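Local structure of amidohydrolase family protein (4I6K) at residues 70-75 / 83-88; 202-207 / 240-245; 229-234 / 274-279. The protein probably hydrolyses 2-pyrone-4,6-dicarboxylic acid, as a member of the amidohydrolase family, and holds citric acid in this crystal. All blocks are in the same frame, centred on the assembly; numbering follows the deposited sequence. Where two conformers were deposited one is given.

Contact 1: 70-75 / 83-88; sequences GVLVQP and QAMLNA
M85 has the largest share of the contact, reaching from the first turn of helix 83-91 to L72 and Q74 on and just after strand 69-73. Over residues 70-73 and 83-88 the strand and helix axes run nearly antiparallel (159°), 9.0 Å apart at closest approach; they are the strand and helix of the beta-alpha-beta unit 69-73, 83-91, 96-100. The methionine chain leaves the helix fully extended, CG anti to the backbone N and chi2 at 179°, which carries SD across to the strand backbone; a turn at chi3 (62°) then leads CE along toward Q74. SD rests against the main chain, 3.4 Å from L72 O and 3.7 Å from Q74 N, while CE lies 4.1 Å from Q74 CB. L72 CB meets M85 nearer its root, 3.7 Å from M85 CG, and L72 CD1 lies 3.6 Å from A88 CB, one turn further along the helix. F58 of helix 55-64 and L96 of strand 96-100 also pack on L72, so the leucine is enclosed by several elements.

Q74 adds a polar link. Its chain bends at chi2, and the carboxamide is held from both ends: OE1 accepts from a water at 2.7 Å, while NE2 donates to the backbone oxygens of G79 and N81 in the connecting loop. The same water accepts from M85 N, which stands 3.1 Å from it, and thereby serves an N-H in the first turn of the helix.

The chemistry is thus divided: apolar carbon and a polarisable sulfur fill the buried interface, whereas the amide and water bind the helix start to the loop that leaves the strand, with the gripped carboxamide likely to be fixed in its rotation.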
ATOM      1  N   GLY A  70       2.918  -0.247 -12.398  1.00 43.40           N
ATOM      2  CA  GLY A  70       2.102   0.279 -11.330  1.00 43.97           C
ATOM      3  C   GLY A  70       1.454  -0.860 -10.589  1.00 44.99           C
ATOM      4  O   GLY A  70       1.289  -1.957 -11.126  1.00 46.22           O
ATOM      5  N   VAL A  71       1.081  -0.610  -9.347  1.00 41.67           N
ATOM      6  CA  VAL A  71       0.405  -1.633  -8.596  1.00 41.87           C
ATOM      7  C   VAL A  71      -0.947  -1.154  -8.147  1.00 42.12           C
ATOM      8  O   VAL A  71      -1.053  -0.205  -7.363  1.00 44.39           O
ATOM      9  CB  VAL A  71       1.230  -2.084  -7.395  1.00 30.97           C
ATOM     10  CG1 VAL A  71       0.468  -3.145  -6.598  1.00 38.36           C
ATOM     11  CG2 VAL A  71       2.567  -2.631  -7.872  1.00 42.16           C
ATOM     12  N   LEU A  72      -1.978  -1.820  -8.649  1.00 42.45           N
ATOM     13  CA  LEU A  72      -3.350  -1.536  -8.254  1.00 38.89           C
ATOM     14  C   LEU A  72      -3.694  -2.199  -6.926  1.00 48.17           C
ATOM     15  O   LEU A  72      -3.372  -3.367  -6.694  1.00 44.94           O
ATOM     16  CB  LEU A  72      -4.309  -1.998  -9.342  1.00 44.30           C
ATOM     17  CG  LEU A  72      -4.194  -1.132 -10.587  1.00 49.52           C
ATOM     18  CD1 LEU A  72      -5.244  -1.513 -11.606  1.00 41.97           C
ATOM     19  CD2 LEU A  72      -4.322   0.320 -10.163  1.00 42.64           C
ATOM     20  N   VAL A  73      -4.351  -1.443  -6.056  1.00 50.83           N
ATOM     21  CA  VAL A  73      -4.727  -1.937  -4.742  1.00 45.98           C
ATOM     22  C   VAL A  73      -6.245  -1.859  -4.601  1.00 47.87           C
ATOM     23  O   VAL A  73      -6.858  -0.876  -5.020  1.00 50.88           O
ATOM     24  CB  VAL A  73      -4.046  -1.109  -3.640  1.00 44.68           C
ATOM     25  CG1 VAL A  73      -4.626  -1.430  -2.286  1.00 39.68           C
ATOM     26  CG2 VAL A  73      -2.555  -1.348  -3.655  1.00 40.13           C
ATOM     27  N   GLN A  74      -6.853  -2.901  -4.040  1.00 43.82           N
ATOM     28  CA  GLN A  74      -8.308  -2.939  -3.865  1.00 37.98           C
ATOM     29  C   GLN A  74      -8.755  -1.907  -2.835  1.00 46.60           C
ATOM     30  O   GLN A  74      -8.248  -1.894  -1.717  1.00 45.20           O
ATOM     31  CB  GLN A  74      -8.753  -4.338  -3.412  1.00 42.52           C
ATOM     32  CG  GLN A  74     -10.200  -4.419  -2.882  1.00 39.04           C
ATOM     33  CD  GLN A  74     -11.208  -4.503  -4.008  1.00 48.54           C
ATOM     34  OE1 GLN A  74     -10.888  -4.187  -5.145  1.00 45.78           O
ATOM     35  NE2 GLN A  74     -12.421  -4.943  -3.703  1.00 49.79           N
ATOM     36  N   PRO A  75      -9.724  -1.048  -3.203  1.00 50.25           N
ATOM     37  CA  PRO A  75     -10.190   0.023  -2.332  1.00 44.26           C
ATOM     38  C   PRO A  75     -11.143  -0.460  -1.250  1.00 47.66           C
ATOM     39  O   PRO A  75     -11.920  -1.378  -1.470  1.00 44.45           O
ATOM     40  CB  PRO A  75     -10.928   0.967  -3.288  1.00 47.08           C
ATOM     41  CG  PRO A  75     -10.670   0.447  -4.672  1.00 49.50           C
ATOM     42  CD  PRO A  75     -10.347  -0.987  -4.533  1.00 46.05           C
ATOM     43  N   GLN A  83     -13.308  -7.268  -8.783  1.00 51.47           N
ATOM     44  CA  GLN A  83     -13.456  -7.283 -10.230  1.00 56.98           C
ATOM     45  C   GLN A  83     -12.985  -6.065 -11.010  1.00 53.63           C
ATOM     46  O   GLN A  83     -12.383  -6.215 -12.056  1.00 48.92           O
ATOM     47  CB  GLN A  83     -14.903  -7.568 -10.605  1.00 58.51           C
ATOM     48  CG  GLN A  83     -15.225  -9.028 -10.631  1.00 71.59           C
ATOM     49  CD  GLN A  83     -14.415  -9.771 -11.646  1.00 78.65           C
ATOM     50  OE1 GLN A  83     -14.305  -9.360 -12.791  1.00 71.53           O
ATOM     51  NE2 GLN A  83     -13.843 -10.879 -11.234  1.00 81.35           N
ATOM     52  N   ALA A  84     -13.254  -4.864 -10.528  1.00 50.85           N
ATOM     53  CA  ALA A  84     -12.768  -3.681 -11.253  1.00 48.90           C
ATOM     54  C   ALA A  84     -11.251  -3.731 -11.435  1.00 49.05           C
ATOM     55  O   ALA A  84     -10.737  -3.540 -12.538  1.00 52.69           O
ATOM     56  CB  ALA A  84     -13.175  -2.410 -10.544  1.00 41.51           C
ATOM     57  N   MET A  85     -10.544  -3.997 -10.338  1.00 48.35           N
ATOM     58  CA  MET A  85      -9.092  -4.144 -10.362  1.00 54.52           C
ATOM     59  C   MET A  85      -8.619  -5.300 -11.254  1.00 53.06           C
ATOM     60  O   MET A  85      -7.647  -5.164 -12.007  1.00 45.16           O
ATOM     61  CB  MET A  85      -8.555  -4.348  -8.943  1.00 50.36           C
ATOM     62  CG  MET A  85      -7.047  -4.488  -8.894  1.00 51.63           C
ATOM     63  SD  MET A  85      -6.414  -4.694  -7.229  1.00 52.38           S
ATOM     64  CE  MET A  85      -7.211  -6.224  -6.765  1.00 35.03           C
ATOM     65  N   LEU A  86      -9.285  -6.447 -11.141  1.00 41.53           N
ATOM     66  CA  LEU A  86      -8.954  -7.600 -11.979  1.00 53.74           C
ATOM     67  C   LEU A  86      -9.064  -7.305 -13.486  1.00 58.32           C
ATOM     68  O   LEU A  86      -8.197  -7.712 -14.270  1.00 53.54           O
ATOM     69  CB  LEU A  86      -9.818  -8.798 -11.594  1.00 49.40           C
ATOM     70  CG  LEU A  86      -9.410  -9.437 -10.259  1.00 51.74           C
ATOM     71  CD1 LEU A  86     -10.412 -10.499  -9.839  1.00 49.40           C
ATOM     72  CD2 LEU A  86      -7.991 -10.026 -10.349  1.00 48.23           C
ATOM     73  N   ASN A  87     -10.116  -6.590 -13.881  1.00 46.29           N
ATOM     74  CA  ASN A  87     -10.294  -6.207 -15.286  1.00 58.67           C
ATOM     75  C   ASN A  87      -9.227  -5.237 -15.784  1.00 54.07           C
ATOM     76  O   ASN A  87      -8.761  -5.337 -16.923  1.00 52.04           O
ATOM     77  CB  ASN A  87     -11.695  -5.634 -15.519  1.00 64.54           C
ATOM     78  CG  ASN A  87     -12.782  -6.692 -15.402  1.00 75.35           C
ATOM     79  OD1 ASN A  87     -12.801  -7.661 -16.162  1.00 88.83           O
ATOM     80  ND2 ASN A  87     -13.685  -6.515 -14.445  1.00 74.12           N
ATOM     81  N   ALA A  88      -8.825  -4.317 -14.912  1.00 52.10           N
ATOM     82  CA  ALA A  88      -7.821  -3.322 -15.258  1.00 51.28           C
ATOM     83  C   ALA A  88      -6.477  -3.985 -15.502  1.00 57.18           C
ATOM     84  O   ALA A  88      -5.761  -3.620 -16.439  1.00 46.10           O
ATOM     85  CB  ALA A  88      -7.706  -2.274 -14.153  1.00 48.73           C
TER
HETATM   86  O   HOH W   1     -11.993  -3.740  -7.602  1.00 42.36           O

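Contact 2: 202-207 / 240-245; sequences LNVKQH and LHKLIW
The backbones approach most closely at H207 and K242, whose CA atoms are 6.9 Å apart, where the loop 202-207 runs into strand 207-210 and residues 240-242 lead into strand 243-244. From 240-245, K242 alone touches the loop. All four of its torsions lie near -60°, so the chain curls back on itself instead of stretching out, and this coil brings NZ between two backbone carbonyls. The ammonium group donates to V204 O and to H207 O, each 2.8 Å from NZ. Both bonds come in from above the carbonyl planes, 53° and 54° out of them, and therefore away from the lone-pair directions. A water accepting from NZ at 3.0 Å gives it a third partner and leads on, by a weak bond, to K205 O. V204 lies crosswise to the lysine chain, with CG2 4.1 Å from K242 CG.

The loop that offers these carbonyls is itself well braced. N203 OD1 accepts from K205 N at 2.7 Å in an Asx turn, N203 O takes both Q206 N and H207 N, and N203 N donates to H207 ND1 at 2.8 Å, a bond that holds the imidazole back against its own loop.

K242 also makes a cation-pi contact with W208, and its backbone pairs with I209 of strand 207-210. The contact thus joins the entrances of the seventh and eighth parallel strands; strand 176-178 adjoins Q206 and H207, while L240 and L243 pack on helix 222-237, and L240 and H241 on helix 274-289.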
ATOM      1  N   LEU A 202       9.941  -3.194  13.470  1.00 44.82           N
ATOM      2  CA  LEU A 202      10.307  -3.385  12.079  1.00 51.35           C
ATOM      3  C   LEU A 202      11.528  -4.287  11.975  1.00 55.07           C
ATOM      4  O   LEU A 202      12.507  -4.123  12.724  1.00 56.68           O
ATOM      5  CB  LEU A 202      10.600  -2.044  11.413  1.00 42.43           C
ATOM      6  CG  LEU A 202       9.429  -1.084  11.222  1.00 51.68           C
ATOM      7  CD1 LEU A 202       9.952   0.259  10.742  1.00 43.34           C
ATOM      8  CD2 LEU A 202       8.423  -1.656  10.231  1.00 49.15           C
ATOM      9  N   ASN A 203      11.469  -5.236  11.045  1.00 52.01           N
ATOM     10  CA  ASN A 203      12.609  -6.119  10.807  1.00 51.77           C
ATOM     11  C   ASN A 203      13.083  -6.002   9.373  1.00 51.83           C
ATOM     12  O   ASN A 203      12.299  -6.162   8.436  1.00 47.98           O
ATOM     13  CB  ASN A 203      12.261  -7.570  11.147  1.00 44.67           C
ATOM     14  CG  ASN A 203      13.476  -8.453  11.189  1.00 51.29           C
ATOM     15  OD1 ASN A 203      14.144  -8.651  10.166  1.00 46.81           O
ATOM     16  ND2 ASN A 203      13.783  -8.995  12.376  1.00 40.86           N
ATOM     17  N   VAL A 204      14.363  -5.785   9.180  1.00 50.63           N
ATOM     18  CA  VAL A 204      14.870  -5.530   7.858  1.00 51.42           C
ATOM     19  C   VAL A 204      14.626  -6.739   6.968  1.00 53.06           C
ATOM     20  O   VAL A 204      14.634  -6.638   5.769  1.00 51.15           O
ATOM     21  CB  VAL A 204      16.342  -5.109   7.877  1.00 48.93           C
ATOM     22  CG1 VAL A 204      17.222  -6.251   8.245  1.00 51.74           C
ATOM     23  CG2 VAL A 204      16.734  -4.536   6.568  1.00 46.41           C
ATOM     24  N   LYS A 205      14.433  -7.889   7.575  1.00 48.81           N
ATOM     25  CA  LYS A 205      14.290  -9.141   6.822  1.00 55.54           C
ATOM     26  C   LYS A 205      12.858  -9.419   6.393  1.00 52.11           C
ATOM     27  O   LYS A 205      12.605 -10.403   5.697  1.00 47.71           O
ATOM     28  CB  LYS A 205      14.780 -10.340   7.644  1.00 60.13           C
ATOM     29  CG  LYS A 205      16.296 -10.589   7.632  1.00 64.99           C
ATOM     30  CD  LYS A 205      16.776 -10.999   6.248  1.00 63.86           C
ATOM     31  CE  LYS A 205      17.519 -12.327   6.290  1.00 59.81           C
ATOM     32  NZ  LYS A 205      18.303 -12.490   7.544  1.00 71.76           N
ATOM     33  N   GLN A 206      11.916  -8.582   6.819  1.00 52.00           N
ATOM     34  CA  GLN A 206      10.513  -8.861   6.506  1.00 53.80           C
ATOM     35  C   GLN A 206       9.649  -7.686   6.087  1.00 51.67           C
ATOM     36  O   GLN A 206       8.729  -7.849   5.275  1.00 50.98           O
ATOM     37  CB  GLN A 206       9.812  -9.578   7.652  1.00 44.03           C
ATOM     38  CG  GLN A 206       8.343  -9.813   7.340  1.00 53.20           C
ATOM     39  CD  GLN A 206       7.598 -10.447   8.492  1.00 46.81           C
ATOM     40  OE1 GLN A 206       7.828 -10.116   9.658  1.00 37.94           O
ATOM     41  NE2 GLN A 206       6.699 -11.363   8.172  1.00 46.61           N
ATOM     42  N   HIS A 207       9.911  -6.516   6.655  1.00 41.54           N
ATOM     43  CA  HIS A 207       8.992  -5.394   6.479  1.00 47.57           C
ATOM     44  C   HIS A 207       9.416  -4.411   5.413  1.00 44.99           C
ATOM     45  O   HIS A 207      10.601  -4.131   5.271  1.00 53.66           O
ATOM     46  CB  HIS A 207       8.792  -4.660   7.797  1.00 48.76           C
ATOM     47  CG  HIS A 207       8.242  -5.529   8.874  1.00 45.06           C
ATOM     48  ND1 HIS A 207       9.023  -6.035   9.891  1.00 55.47           N
ATOM     49  CD2 HIS A 207       6.997  -6.011   9.077  1.00 39.69           C
ATOM     50  CE1 HIS A 207       8.274  -6.776  10.687  1.00 49.78           C
ATOM     51  NE2 HIS A 207       7.041  -6.780  10.215  1.00 48.56           N
ATOM     52  N   LEU A 240      16.587   1.475   3.875  1.00 44.82           N
ATOM     53  CA  LEU A 240      16.587   2.082   2.537  1.00 45.44           C
ATOM     54  C   LEU A 240      16.142   1.153   1.402  1.00 48.76           C
ATOM     55  O   LEU A 240      15.509   1.605   0.447  1.00 47.00           O
ATOM     56  CB  LEU A 240      17.974   2.626   2.189  1.00 47.81           C
ATOM     57  CG  LEU A 240      17.936   3.601   1.021  1.00 48.90           C
ATOM     58  CD1 LEU A 240      16.968   4.753   1.360  1.00 44.01           C
ATOM     59  CD2 LEU A 240      19.337   4.105   0.721  1.00 53.55           C
ATOM     60  N   HIS A 241      16.494  -0.130   1.484  1.00 48.85           N
ATOM     61  CA  HIS A 241      16.189  -1.065   0.398  1.00 48.38           C
ATOM     62  C   HIS A 241      14.840  -1.721   0.619  1.00 45.20           C
ATOM     63  O   HIS A 241      14.397  -2.566  -0.160  1.00 48.87           O
ATOM     64  CB  HIS A 241      17.304  -2.099   0.225  1.00 46.42           C
ATOM     65  CG  HIS A 241      18.628  -1.479  -0.070  1.00 56.58           C
ATOM     66  ND1 HIS A 241      19.220  -1.547  -1.311  1.00 58.48           N
ATOM     67  CD2 HIS A 241      19.447  -0.721   0.699  1.00 57.48           C
ATOM     68  CE1 HIS A 241      20.361  -0.880  -1.287  1.00 53.81           C
ATOM     69  NE2 HIS A 241      20.522  -0.369  -0.079  1.00 47.27           N
ATOM     70  N   LYS A 242      14.170  -1.290   1.675  1.00 43.24           N
ATOM     71  CA  LYS A 242      12.856  -1.802   1.989  1.00 43.94           C
ATOM     72  C   LYS A 242      11.785  -0.756   1.676  1.00 43.78           C
ATOM     73  O   LYS A 242      10.603  -0.947   1.961  1.00 45.92           O
ATOM     74  CB  LYS A 242      12.807  -2.204   3.463  1.00 47.35           C
ATOM     75  CG  LYS A 242      13.953  -3.129   3.901  1.00 47.23           C
ATOM     76  CD  LYS A 242      14.130  -4.340   2.979  1.00 42.12           C
ATOM     77  CE  LYS A 242      12.840  -5.187   2.875  1.00 45.93           C
ATOM     78  NZ  LYS A 242      12.471  -5.935   4.130  1.00 38.87           N
ATOM     79  N   LEU A 243      12.203   0.351   1.082  1.00 43.41           N
ATOM     80  CA  LEU A 243      11.289   1.462   0.865  1.00 45.91           C
ATOM     81  C   LEU A 243      10.779   1.490  -0.563  1.00 45.56           C
ATOM     82  O   LEU A 243      11.544   1.296  -1.505  1.00 54.55           O
ATOM     83  CB  LEU A 243      11.974   2.784   1.193  1.00 39.19           C
ATOM     84  CG  LEU A 243      12.444   2.943   2.645  1.00 49.91           C
ATOM     85  CD1 LEU A 243      13.029   4.348   2.874  1.00 36.51           C
ATOM     86  CD2 LEU A 243      11.296   2.642   3.615  1.00 39.45           C
ATOM     87  N   ILE A 244       9.482   1.723  -0.716  1.00 45.33           N
ATOM     88  CA  ILE A 244       8.896   1.901  -2.043  1.00 47.47           C
ATOM     89  C   ILE A 244       7.929   3.091  -2.080  1.00 47.93           C
ATOM     90  O   ILE A 244       7.440   3.547  -1.037  1.00 51.43           O
ATOM     91  CB  ILE A 244       8.239   0.597  -2.615  1.00 42.05           C
ATOM     92  CG1 ILE A 244       7.060   0.124  -1.764  1.00 49.47           C
ATOM     93  CG2 ILE A 244       9.283  -0.521  -2.790  1.00 44.71           C
ATOM     94  CD1 ILE A 244       7.443  -0.838  -0.668  1.00 61.32           C
ATOM     95  N   TRP A 245       7.679   3.608  -3.282  1.00 53.09           N
ATOM     96  CA  TRP A 245       6.806   4.773  -3.442  1.00 54.49           C
ATOM     97  C   TRP A 245       5.504   4.492  -4.181  1.00 50.78           C
ATOM     98  O   TRP A 245       5.441   3.628  -5.058  1.00 48.45           O
ATOM     99  CB  TRP A 245       7.526   5.905  -4.170  1.00 50.16           C
ATOM    100  CG  TRP A 245       6.662   7.116  -4.335  1.00 53.40           C
ATOM    101  CD1 TRP A 245       6.422   8.086  -3.405  1.00 46.80           C
ATOM    102  CD2 TRP A 245       5.908   7.474  -5.494  1.00 49.25           C
ATOM    103  NE1 TRP A 245       5.572   9.033  -3.920  1.00 43.59           N
ATOM    104  CE2 TRP A 245       5.248   8.681  -5.205  1.00 53.69           C
ATOM    105  CE3 TRP A 245       5.739   6.897  -6.759  1.00 58.29           C
ATOM    106  CZ2 TRP A 245       4.427   9.321  -6.132  1.00 52.77           C
ATOM    107  CZ3 TRP A 245       4.917   7.536  -7.680  1.00 58.10           C
ATOM    108  CH2 TRP A 245       4.274   8.729  -7.360  1.00 52.38           C
TER
HETATM  109  O   HOH W   2      11.512  -8.675   3.333  1.00 55.82           O

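Contact 3: 229-234 / 274-279; sequences QAYNIF and KHEQCL
Between residues 229-234 and 274-279 the contact is a single pair, Y231 and E276; their CA atoms, the nearest across the two segments, are 11.2 Å apart, so long side chains make the contact. Along the first helix, A230 packs on Y195 of helix 193-201; Y231, next in sequence, points toward helix 274-289. Y231 has CG anti to its backbone N (chi1 -180°), a torsion that sends the ring straight out from the helix. Its hydroxyl donates to E276 OE1 at 2.4 Å, a very short separation whose exact value is doubtful. The carboxylate oxygen arrives at the edge of the ring, near its plane, and lies 3.4 Å from Y231 CZ, while the carboxylate as a whole is turned 55° from the ring. E276 reaches it with a chain extended beyond CG, and its CB comes within 3.5 Å of Y231 OH. The Y231 ring is also packed by L240, L243, V271 and I270.

The other oxygen, E276 OE2, makes a salt bridge to K235, one turn beyond Y231 on the same helix, so the glutamate holds helix 222-237 at two points; this neighbouring positive charge would help to keep the carboxylate ionised. Further along, I233 and F234 lean back on L199 of helix 193-201.

The two helices belong to the outer helical layer of a (beta/alpha)8 barrel, the fold of the amidohydrolase superfamily; Y231 and E276 tie helix 222-237 to the C-terminal helix 274-289.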
ATOM      1  N   GLN A 229      10.737  13.322   8.217  1.00 43.32           N
ATOM      2  CA  GLN A 229      11.293  12.748   9.431  1.00 52.02           C
ATOM      3  C   GLN A 229      11.207  11.226   9.407  1.00 48.83           C
ATOM      4  O   GLN A 229      12.175  10.524   9.720  1.00 48.50           O
ATOM      5  CB  GLN A 229      10.520  13.245  10.643  1.00 54.32           C
ATOM      6  CG  GLN A 229      10.713  14.705  10.978  1.00 67.09           C
ATOM      7  CD  GLN A 229      10.135  15.033  12.336  1.00 63.91           C
ATOM      8  OE1 GLN A 229      10.628  14.552  13.361  1.00 60.10           O
ATOM      9  NE2 GLN A 229       9.068  15.835  12.353  1.00 56.16           N
ATOM     10  N   ALA A 230      10.023  10.723   9.064  1.00 57.76           N
ATOM     11  CA  ALA A 230       9.782   9.282   9.014  1.00 46.41           C
ATOM     12  C   ALA A 230      10.782   8.652   8.065  1.00 47.75           C
ATOM     13  O   ALA A 230      11.404   7.647   8.387  1.00 50.23           O
ATOM     14  CB  ALA A 230       8.358   8.993   8.583  1.00 45.84           C
ATOM     15  N   TYR A 231      10.950   9.266   6.898  1.00 53.11           N
ATOM     16  CA  TYR A 231      11.936   8.801   5.931  1.00 52.25           C
ATOM     17  C   TYR A 231      13.330   8.719   6.542  1.00 51.76           C
ATOM     18  O   TYR A 231      14.003   7.686   6.437  1.00 55.62           O
ATOM     19  CB  TYR A 231      11.950   9.700   4.691  1.00 50.46           C
ATOM     20  CG  TYR A 231      12.952   9.270   3.628  1.00 61.08           C
ATOM     21  CD1 TYR A 231      12.742   8.109   2.865  1.00 46.79           C
ATOM     22  CD2 TYR A 231      14.105  10.018   3.383  1.00 50.13           C
ATOM     23  CE1 TYR A 231      13.647   7.705   1.891  1.00 50.63           C
ATOM     24  CE2 TYR A 231      15.024   9.618   2.402  1.00 61.80           C
ATOM     25  CZ  TYR A 231      14.791   8.463   1.666  1.00 42.96           C
ATOM     26  OH  TYR A 231      15.686   8.066   0.695  1.00 66.03           O
ATOM     27  N   ASN A 232      13.766   9.801   7.183  1.00 53.97           N
ATOM     28  CA  ASN A 232      15.098   9.826   7.788  1.00 52.14           C
ATOM     29  C   ASN A 232      15.252   8.722   8.802  1.00 46.01           C
ATOM     30  O   ASN A 232      16.265   8.021   8.818  1.00 54.56           O
ATOM     31  CB  ASN A 232      15.385  11.166   8.467  1.00 58.29           C
ATOM     32  CG  ASN A 232      15.454  12.318   7.484  1.00 60.35           C
ATOM     33  OD1 ASN A 232      15.494  13.474   7.886  1.00 57.71           O
ATOM     34  ND2 ASN A 232      15.460  12.006   6.193  1.00 54.66           N
ATOM     35  N   ILE A 233      14.253   8.568   9.661  1.00 45.13           N
ATOM     36  CA  ILE A 233      14.260   7.462  10.617  1.00 48.37           C
ATOM     37  C   ILE A 233      14.465   6.119   9.899  1.00 49.32           C
ATOM     38  O   ILE A 233      15.391   5.379  10.208  1.00 50.91           O
ATOM     39  CB  ILE A 233      12.973   7.460  11.452  1.00 51.04           C
ATOM     40  CG1 ILE A 233      12.939   8.704  12.339  1.00 52.28           C
ATOM     41  CG2 ILE A 233      12.859   6.203  12.300  1.00 48.40           C
ATOM     42  CD1 ILE A 233      11.658   8.852  13.139  1.00 36.14           C
ATOM     43  N   PHE A 234      13.618   5.821   8.916  1.00 56.43           N
ATOM     44  CA  PHE A 234      13.766   4.600   8.108  1.00 52.90           C
ATOM     45  C   PHE A 234      15.205   4.414   7.626  1.00 57.45           C
ATOM     46  O   PHE A 234      15.759   3.310   7.672  1.00 46.80           O
ATOM     47  CB  PHE A 234      12.842   4.638   6.889  1.00 50.40           C
ATOM     48  CG  PHE A 234      11.386   4.827   7.226  1.00 50.37           C
ATOM     49  CD1 PHE A 234      10.903   4.514   8.491  1.00 49.47           C
ATOM     50  CD2 PHE A 234      10.488   5.293   6.264  1.00 42.37           C
ATOM     51  CE1 PHE A 234       9.549   4.671   8.794  1.00 49.13           C
ATOM     52  CE2 PHE A 234       9.135   5.451   6.558  1.00 41.23           C
ATOM     53  CZ  PHE A 234       8.671   5.142   7.827  1.00 47.71           C
ATOM     54  N   LYS A 274      19.139  11.438  -5.570  1.00 57.22           N
ATOM     55  CA  LYS A 274      18.679  10.708  -6.749  1.00 63.84           C
ATOM     56  C   LYS A 274      19.129   9.242  -6.801  1.00 59.88           C
ATOM     57  O   LYS A 274      18.487   8.415  -7.452  1.00 62.33           O
ATOM     58  CB  LYS A 274      19.059  11.439  -8.048  1.00 67.84           C
ATOM     59  CG  LYS A 274      18.538  10.719  -9.306  1.00 91.62           C
ATOM     60  CD  LYS A 274      19.234  11.167 -10.598  1.00100.81           C
ATOM     61  CE  LYS A 274      19.026  10.159 -11.741  1.00 96.59           C
ATOM     62  NZ  LYS A 274      19.841   8.909 -11.584  1.00 77.67           N
ATOM     63  N   HIS A 275      20.228   8.916  -6.130  1.00 59.44           N
ATOM     64  CA  HIS A 275      20.609   7.523  -5.984  1.00 55.53           C
ATOM     65  C   HIS A 275      19.505   6.819  -5.201  1.00 59.43           C
ATOM     66  O   HIS A 275      19.078   5.722  -5.566  1.00 52.11           O
ATOM     67  CB  HIS A 275      21.945   7.372  -5.249  1.00 60.81           C
ATOM     68  CG  HIS A 275      23.040   8.240  -5.794  1.00 74.85           C
ATOM     69  ND1 HIS A 275      23.461   8.176  -7.107  1.00 74.76           N
ATOM     70  CD2 HIS A 275      23.812   9.181  -5.198  1.00 78.86           C
ATOM     71  CE1 HIS A 275      24.436   9.046  -7.298  1.00 70.00           C
ATOM     72  NE2 HIS A 275      24.670   9.668  -6.155  1.00 81.32           N
ATOM     73  N   GLU A 276      19.050   7.459  -4.123  1.00 49.55           N
ATOM     74  CA  GLU A 276      17.978   6.913  -3.300  1.00 51.16           C
ATOM     75  C   GLU A 276      16.640   6.850  -4.040  1.00 55.36           C
ATOM     76  O   GLU A 276      15.844   5.919  -3.851  1.00 46.32           O
ATOM     77  CB  GLU A 276      17.830   7.722  -2.025  1.00 51.39           C
ATOM     78  CG  GLU A 276      19.026   7.600  -1.119  1.00 48.73           C
ATOM     79  CD  GLU A 276      18.900   8.485   0.101  1.00 65.63           C
ATOM     80  OE1 GLU A 276      17.837   9.126   0.254  1.00 65.23           O
ATOM     81  OE2 GLU A 276      19.863   8.553   0.898  1.00 59.07           O
ATOM     82  N   GLN A 277      16.389   7.843  -4.881  1.00 52.10           N
ATOM     83  CA  GLN A 277      15.204   7.808  -5.720  1.00 56.26           C
ATOM     84  C   GLN A 277      15.242   6.587  -6.648  1.00 57.05           C
ATOM     85  O   GLN A 277      14.222   5.938  -6.868  1.00 60.88           O
ATOM     86  CB  GLN A 277      15.053   9.110  -6.509  1.00 51.47           C
ATOM     87  CG  GLN A 277      14.683  10.343  -5.665  1.00 59.40           C
ATOM     88  CD  GLN A 277      14.706  11.633  -6.480  1.00 55.86           C
ATOM     89  OE1 GLN A 277      14.988  11.610  -7.674  1.00 63.23           O
ATOM     90  NE2 GLN A 277      14.409  12.757  -5.838  1.00 53.81           N
ATOM     91  N   CYS A 278      16.422   6.262  -7.168  1.00 57.34           N
ATOM     92  CA  CYS A 278      16.559   5.102  -8.039  0.50 61.33           C
ATOM     93  C   CYS A 278      16.221   3.790  -7.315  1.00 62.05           C
ATOM     94  O   CYS A 278      15.506   2.945  -7.860  1.00 61.66           O
ATOM     95  CB  CYS A 278      17.955   5.060  -8.672  0.50 62.84           C
ATOM     96  SG  CYS A 278      18.267   6.384  -9.897  0.50 66.06           S
ATOM     97  N   LEU A 279      16.714   3.625  -6.091  1.00 60.46           N
ATOM     98  CA  LEU A 279      16.422   2.418  -5.331  1.00 56.55           C
ATOM     99  C   LEU A 279      14.931   2.343  -5.089  1.00 52.17           C
ATOM    100  O   LEU A 279      14.304   1.304  -5.294  1.00 59.23           O
ATOM    101  CB  LEU A 279      17.138   2.431  -3.983  1.00 55.43           C
ATOM    102  CG  LEU A 279      18.619   2.069  -3.890  1.00 47.11           C
ATOM    103  CD1 LEU A 279      18.995   2.004  -2.425  1.00 37.52           C
ATOM    104  CD2 LEU A 279      18.925   0.741  -4.574  1.00 43.71           C
TER

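Overall arrangement
Contacts 2 and 3 form one continuous region, their centres 11 Å apart: L243 CD1 packs at 3.6 Å on Y231 CE1, and H241 CE1 lies 3.4 Å from L279 CD1. Contact 1 stands across the centre of the chain, its centre 24 Å from that of contact 2 and 27 Å from that of contact 3. The parallel barrel links them nonetheless, because strand 28-32 lies beside strand 69-73 and W245, just past strand 243-244, bonds through its backbone to T30, closing the ring. Contact 1 lies near the ligand: the V73 side chain is about 6 Å from the bound citric acid.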